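Local coordinates for pullulanase (Bacillus acidopullulyticus, PDB 2WAN), which probably hydrolyses the alpha-1,6-glucosidic linkages of pullulan and related branched starch polysaccharides, as a member of the alpha-amylase superfamily, at residues N737-D742 with G778-L783; Y505-D510 with T733-M738. All blocks are in the same frame, centred on the assembly; numbering follows the deposited sequence.

Contact 1 of 2, residues N737-D742 with G778-L783; sequences NMTLWD and GGEEML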
loop_
_atom_site.group_PDB
_atom_site.type_symbol
_atom_site.label_atom_id
_atom_site.label_comp_id
_atom_site.label_asym_id
_atom_site.label_seq_id
_atom_site.Cartn_x
_atom_site.Cartn_y
_atom_site.Cartn_z
ATOM N N ASN A 737 -16.462 -2.520 -2.387
ATOM C CA ASN A 737 -17.569 -2.075 -3.238
ATOM C C ASN A 737 -18.430 -3.269 -3.714
ATOM O O ASN A 737 -18.549 -4.269 -3.001
ATOM C CB ASN A 737 -17.030 -1.221 -4.394
ATOM C CG ASN A 737 -16.111 -0.104 -3.906
ATOM O OD1 ASN A 737 -16.547 0.792 -3.175
ATOM N ND2 ASN A 737 -14.839 -0.171 -4.280
ATOM N N MET A 738 -19.023 -3.177 -4.910
ATOM C CA MET A 738 -20.005 -4.171 -5.330
ATOM C C MET A 738 -19.445 -5.240 -6.275
ATOM O O MET A 738 -18.505 -4.990 -7.026
ATOM C CB MET A 738 -21.202 -3.456 -5.962
ATOM C CG MET A 738 -21.716 -2.316 -5.092
ATOM S SD MET A 738 -23.041 -1.407 -5.914
ATOM C CE MET A 738 -24.324 -2.664 -5.983
ATOM N N THR A 739 -20.040 -6.434 -6.246
ATOM C CA THR A 739 -19.698 -7.415 -7.274
ATOM C C THR A 739 -20.228 -6.850 -8.600
ATOM O O THR A 739 -21.136 -5.995 -8.602
ATOM C CB THR A 739 -20.320 -8.796 -7.029
ATOM O OG1 THR A 739 -21.739 -8.749 -7.260
ATOM C CG2 THR A 739 -20.030 -9.293 -5.604
ATOM N N LEU A 740 -19.665 -7.288 -9.722
ATOM C CA LEU A 740 -20.090 -6.727 -10.996
ATOM C C LEU A 740 -21.556 -7.018 -11.273
ATOM O O LEU A 740 -22.254 -6.157 -11.803
ATOM C CB LEU A 740 -19.193 -7.185 -12.162
ATOM C CG LEU A 740 -19.378 -6.373 -13.458
ATOM C CD1 LEU A 740 -19.263 -4.865 -13.195
ATOM C CD2 LEU A 740 -18.392 -6.808 -14.570
ATOM N N TRP A 741 -22.031 -8.200 -10.883
ATOM C CA TRP A 741 -23.432 -8.572 -11.130
ATOM C C TRP A 741 -24.355 -7.584 -10.408
ATOM O O TRP A 741 -25.330 -7.082 -10.990
ATOM C CB TRP A 741 -23.721 -10.042 -10.718
ATOM C CG TRP A 741 -25.074 -10.532 -11.213
ATOM C CD1 TRP A 741 -26.118 -10.975 -10.456
ATOM C CD2 TRP A 741 -25.514 -10.584 -12.585
ATOM N NE1 TRP A 741 -27.189 -11.324 -11.276
ATOM C CE2 TRP A 741 -26.834 -11.101 -12.584
ATOM C CE3 TRP A 741 -24.908 -10.261 -13.819
ATOM C CZ2 TRP A 741 -27.576 -11.283 -13.770
ATOM C CZ3 TRP A 741 -25.638 -10.445 -14.994
ATOM C CH2 TRP A 741 -26.970 -10.954 -14.958
ATOM N N ASP A 742 -24.013 -7.289 -9.156
ATOM C CA ASP A 742 -24.784 -6.349 -8.332
ATOM C C ASP A 742 -24.667 -4.923 -8.871
ATOM O O ASP A 742 -25.657 -4.181 -8.902
ATOM C CB ASP A 742 -24.299 -6.403 -6.886
ATOM C CG ASP A 742 -24.703 -7.685 -6.173
ATOM O OD1 ASP A 742 -25.357 -8.555 -6.781
ATOM O OD2 ASP A 742 -24.371 -7.815 -4.988
ATOM N N GLY A 778 -12.631 -13.153 -7.269
ATOM C CA GLY A 778 -13.082 -14.545 -7.340
ATOM C C GLY A 778 -14.601 -14.638 -7.251
ATOM O O GLY A 778 -15.230 -13.982 -6.439
ATOM N N GLY A 779 -15.187 -15.434 -8.128
ATOM C CA GLY A 779 -16.631 -15.630 -8.113
ATOM C C GLY A 779 -17.340 -14.812 -9.160
ATOM O O GLY A 779 -18.500 -15.061 -9.440
ATOM N N GLU A 780 -16.658 -13.848 -9.775
ATOM C CA GLU A 780 -17.327 -13.076 -10.842
ATOM C C GLU A 780 -17.719 -13.975 -12.028
ATOM O O GLU A 780 -18.698 -13.684 -12.734
ATOM C CB GLU A 780 -16.463 -11.895 -11.319
ATOM C CG GLU A 780 -16.138 -10.820 -10.267
ATOM C CD GLU A 780 -17.357 -10.115 -9.678
ATOM O OE1 GLU A 780 -18.201 -10.754 -9.004
ATOM O OE2 GLU A 780 -17.424 -8.891 -9.860
ATOM N N GLU A 781 -16.971 -15.066 -12.219
ATOM C CA GLU A 781 -17.210 -16.048 -13.291
ATOM C C GLU A 781 -18.514 -16.833 -13.082
ATOM O O GLU A 781 -18.962 -17.516 -13.991
ATOM C CB GLU A 781 -16.011 -17.005 -13.415
ATOM C CG GLU A 781 -15.893 -18.023 -12.268
ATOM C CD GLU A 781 -15.310 -17.490 -10.948
ATOM O OE1 GLU A 781 -14.946 -16.293 -10.821
ATOM O OE2 GLU A 781 -15.186 -18.325 -10.030
ATOM N N MET A 782 -19.112 -16.727 -11.889
ATOM C CA MET A 782 -20.431 -17.306 -11.646
ATOM C C MET A 782 -21.451 -16.282 -11.132
ATOM O O MET A 782 -22.427 -16.648 -10.451
ATOM C CB MET A 782 -20.321 -18.514 -10.702
ATOM C CG MET A 782 -19.735 -18.192 -9.309
ATOM S SD MET A 782 -19.643 -19.718 -8.334
ATOM C CE MET A 782 -18.753 -19.125 -6.902
ATOM N N LEU A 783 -21.208 -15.007 -11.454
ATOM C CA LEU A 783 -22.105 -13.883 -11.126
ATOM C C LEU A 783 -22.401 -13.866 -9.632
ATOM O O LEU A 783 -23.552 -13.737 -9.206
ATOM C CB LEU A 783 -23.395 -13.918 -11.970
ATOM C CG LEU A 783 -23.229 -14.111 -13.498
ATOM C CD1 LEU A 783 -24.625 -14.065 -14.192
ATOM C CD2 LEU A 783 -22.273 -13.053 -14.138
HETATM O O HOH W 1 -20.692 -10.743 -9.794
#
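The indole of Trp741 has Leu783 over one face. The CD1 methyl of Leu783 stands 3.7 Å from the centroid of the six-membered ring of Trp741, 6° off the ring normal, a CH-pi contact. CB of Leu783 lies 3.9 Å from CG of Trp741, so the leucine runs from the root of the indole to its benzo ring. Trp741 holds CG anti to the backbone N (chi1 -169°), which lays the indole against Leu783. Helix 753-769 adds Arg756 and Ile757 to the tryptophan's surroundings.

The second flat group is the carboxylate of Glu780. Its OE2 accepts from the backbone N of Leu740 at 2.8 Å, with an angle of 164°. The donor comes in on the syn side, somewhat out of the carboxylate plane. Thr733 OG1 also bonds to OE2. The other oxygen, OE1, is 2.6 Å from water 1. That water accepts from the backbone N of Trp741 at 3.1 Å. OE1 also rests 3.5 Å from CB of Thr739.

Thr739 is the N-cap of helix 740-747. Its OG1 takes a weak capping bond from Asp742 N at 3.3 Å, and it is also bonded to Arg784 O.

The contact packs the start of the helix after barrel strand 728-730 against the loop after strand 773-777. The buried carboxylate meets one N-H of the first helical turn directly and the next through water. The N-terminal end of the helix would probably stabilise a negative charge there.

Contact 2 of 2, residues Y505-D510 with T733-M738; sequences YNWGYD and TSHDNM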
loop_
_atom_site.group_PDB
_atom_site.type_symbol
_atom_site.label_atom_id
_atom_site.label_comp_id
_atom_site.label_asym_id
_atom_site.label_seq_id
_atom_site.Cartn_x
_atom_site.Cartn_y
_atom_site.Cartn_z
ATOM N N TYR A 505 -17.431 -13.635 11.163
ATOM C CA TYR A 505 -16.953 -13.254 9.840
ATOM C C TYR A 505 -16.136 -11.966 9.849
ATOM O O TYR A 505 -16.616 -10.948 10.314
ATOM C CB TYR A 505 -18.146 -13.071 8.877
ATOM C CG TYR A 505 -17.623 -12.901 7.472
ATOM C CD1 TYR A 505 -17.270 -11.637 6.969
ATOM C CD2 TYR A 505 -17.390 -14.022 6.681
ATOM C CE1 TYR A 505 -16.727 -11.499 5.691
ATOM C CE2 TYR A 505 -16.839 -13.902 5.403
ATOM C CZ TYR A 505 -16.517 -12.654 4.918
ATOM O OH TYR A 505 -15.982 -12.549 3.656
ATOM N N ASN A 506 -14.936 -11.973 9.264
ATOM C CA ASN A 506 -14.261 -10.711 8.975
ATOM C C ASN A 506 -13.296 -10.833 7.793
ATOM O O ASN A 506 -12.651 -11.873 7.613
ATOM C CB ASN A 506 -13.503 -10.180 10.209
ATOM C CG ASN A 506 -13.259 -8.672 10.157
ATOM O OD1 ASN A 506 -12.346 -8.182 9.469
ATOM N ND2 ASN A 506 -14.066 -7.926 10.920
ATOM N N TRP A 507 -13.169 -9.767 7.010
ATOM C CA TRP A 507 -12.145 -9.731 5.952
ATOM C C TRP A 507 -10.713 -9.832 6.480
ATOM O O TRP A 507 -9.856 -10.396 5.801
ATOM C CB TRP A 507 -12.218 -8.459 5.109
ATOM C CG TRP A 507 -13.326 -8.408 4.108
ATOM C CD1 TRP A 507 -14.086 -9.454 3.651
ATOM C CD2 TRP A 507 -13.768 -7.247 3.405
ATOM N NE1 TRP A 507 -14.996 -9.004 2.730
ATOM C CE2 TRP A 507 -14.814 -7.655 2.547
ATOM C CE3 TRP A 507 -13.393 -5.891 3.427
ATOM C CZ2 TRP A 507 -15.509 -6.753 1.727
ATOM C CZ3 TRP A 507 -14.080 -4.991 2.598
ATOM C CH2 TRP A 507 -15.127 -5.430 1.764
ATOM N N GLY A 508 -10.452 -9.242 7.648
ATOM C CA GLY A 508 -9.129 -9.315 8.263
ATOM C C GLY A 508 -8.204 -8.128 8.083
ATOM O O GLY A 508 -6.968 -8.286 8.161
ATOM N N TYR A 509 -8.760 -6.935 7.849
ATOM C CA TYR A 509 -7.903 -5.744 7.648
ATOM C C TYR A 509 -7.498 -5.063 8.962
ATOM O O TYR A 509 -7.129 -3.893 8.955
ATOM C CB TYR A 509 -8.506 -4.744 6.623
ATOM C CG TYR A 509 -8.570 -5.399 5.264
ATOM C CD1 TYR A 509 -7.416 -5.502 4.479
ATOM C CD2 TYR A 509 -9.757 -5.963 4.791
ATOM C CE1 TYR A 509 -7.435 -6.151 3.261
ATOM C CE2 TYR A 509 -9.796 -6.600 3.576
ATOM C CZ TYR A 509 -8.633 -6.691 2.815
ATOM O OH TYR A 509 -8.667 -7.373 1.614
ATOM N N ASP A 510 -7.550 -5.815 10.063
ATOM C CA ASP A 510 -7.115 -5.323 11.392
ATOM C C ASP A 510 -5.973 -6.194 11.975
ATOM O O ASP A 510 -6.154 -6.893 12.985
ATOM C CB ASP A 510 -8.314 -5.192 12.349
ATOM C CG ASP A 510 -9.022 -6.510 12.619
ATOM O OD1 ASP A 510 -9.201 -7.333 11.695
ATOM O OD2 ASP A 510 -9.433 -6.707 13.781
ATOM N N THR A 733 -13.668 -5.192 -10.767
ATOM C CA THR A 733 -14.168 -5.288 -9.385
ATOM C C THR A 733 -13.146 -5.966 -8.478
ATOM O O THR A 733 -12.190 -6.577 -8.957
ATOM C CB THR A 733 -15.489 -6.095 -9.279
ATOM O OG1 THR A 733 -15.293 -7.431 -9.763
ATOM C CG2 THR A 733 -16.626 -5.424 -10.099
ATOM N N SER A 734 -13.401 -5.866 -7.171
ATOM C CA SER A 734 -12.582 -6.479 -6.127
ATOM C C SER A 734 -13.483 -6.709 -4.909
ATOM O O SER A 734 -14.697 -6.440 -4.974
ATOM C CB SER A 734 -11.428 -5.533 -5.751
ATOM O OG SER A 734 -11.926 -4.383 -5.062
ATOM N N HIS A 735 -12.911 -7.175 -3.791
ATOM C CA HIS A 735 -13.702 -7.423 -2.572
ATOM C C HIS A 735 -14.384 -6.146 -2.059
ATOM O O HIS A 735 -15.440 -6.227 -1.402
ATOM C CB HIS A 735 -12.838 -8.028 -1.437
ATOM C CG HIS A 735 -11.784 -7.095 -0.923
ATOM N ND1 HIS A 735 -11.990 -6.228 0.132
ATOM C CD2 HIS A 735 -10.509 -6.899 -1.321
ATOM C CE1 HIS A 735 -10.893 -5.521 0.343
ATOM N NE2 HIS A 735 -9.980 -5.903 -0.533
ATOM N N ASP A 736 -13.792 -4.988 -2.358
ATOM C CA ASP A 736 -14.361 -3.685 -1.960
ATOM C C ASP A 736 -15.521 -3.317 -2.882
ATOM O O ASP A 736 -15.563 -3.738 -4.038
ATOM C CB ASP A 736 -13.308 -2.572 -2.045
ATOM C CG ASP A 736 -12.309 -2.608 -0.893
ATOM O OD1 ASP A 736 -12.730 -2.512 0.290
ATOM O OD2 ASP A 736 -11.103 -2.705 -1.195
ATOM N N ASN A 737 -16.462 -2.520 -2.387
ATOM C CA ASN A 737 -17.569 -2.075 -3.238
ATOM C C ASN A 737 -18.430 -3.269 -3.714
ATOM O O ASN A 737 -18.549 -4.269 -3.001
ATOM C CB ASN A 737 -17.030 -1.221 -4.394
ATOM C CG ASN A 737 -16.111 -0.104 -3.906
ATOM O OD1 ASN A 737 -16.547 0.792 -3.175
ATOM N ND2 ASN A 737 -14.839 -0.171 -4.280
ATOM N N MET A 738 -19.023 -3.177 -4.910
ATOM C CA MET A 738 -20.005 -4.171 -5.330
ATOM C C MET A 738 -19.445 -5.240 -6.275
ATOM O O MET A 738 -18.505 -4.990 -7.026
ATOM C CB MET A 738 -21.202 -3.456 -5.962
ATOM C CG MET A 738 -21.716 -2.316 -5.092
ATOM S SD MET A 738 -23.041 -1.407 -5.914
ATOM C CE MET A 738 -24.324 -2.664 -5.983
#
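His735 puts its imidazole against both Trp507 and Tyr509, and the three form an aromatic cluster. Along the second segment, Ser734 comes first: its OG takes a weak bond from Asp736 N at 3.3 Å, within the same loop. At His735, CG lies between the backbone N and the carbonyl carbon (chi1 66°), and the imidazole reaches across to the other loop. Its edge points at the face of Trp507, a T-shaped pair with centroids 4.6 Å apart and planes at 82°. The backbone joins in too, with His735 O only 3.2 Å from CZ2 of Trp507.

Tyr509 meets the same imidazole differently. The planes are near parallel, at 16°, but slid apart with centroids 5.1 Å from each other, so overlap is slight. The phenol oxygen comes over a face of the imidazole. That hydroxyl is hydrogen-bonded to Asp551 and Gln489, which fixes the end of the phenol ring.

Asp736 follows. Its OD1 is 3.6 Å from CZ3 of Trp507, and the carboxylate stands nearly perpendicular to the indole. In the facing loop, Asn506 OD1 accepts from Gly508 N at 2.8 Å on an in-plane lone pair, an Asx turn that shapes the backbone around Trp507.

The sequence Tyr-Asn-Trp-Gly-Tyr-Asp matches the motif of type I pullulanases, and His-Asp-Asn belongs to a conserved region of the alpha-amylase family. Their meeting is consistent with a place at the active-site cleft. The chemistry is aromatic: two rings restrict the imidazole from two directions, while polar neighbours steady the tyrosine.

Both contacts use the chain between barrel strand 728-730 and helix 740-747, and they share Asn737 and Met738. The centres of contact 1 and contact 2 are about 13 Å apart. Contact 1 is wholly buried and joins the start of helix 740-747 to the loop after strand 773-777. Contact 2 is partly buried and reaches a loop far away in sequence, 505-510, between strands 492-494 and 511-513. The two meet through Thr733, at the head of 733-738, whose CG2 packs on Leu740. Contact 1 combines a carboxylate at a helix start with leucine-on-indole packing. Contact 2 relies on ring packing beside acidic and amide groups.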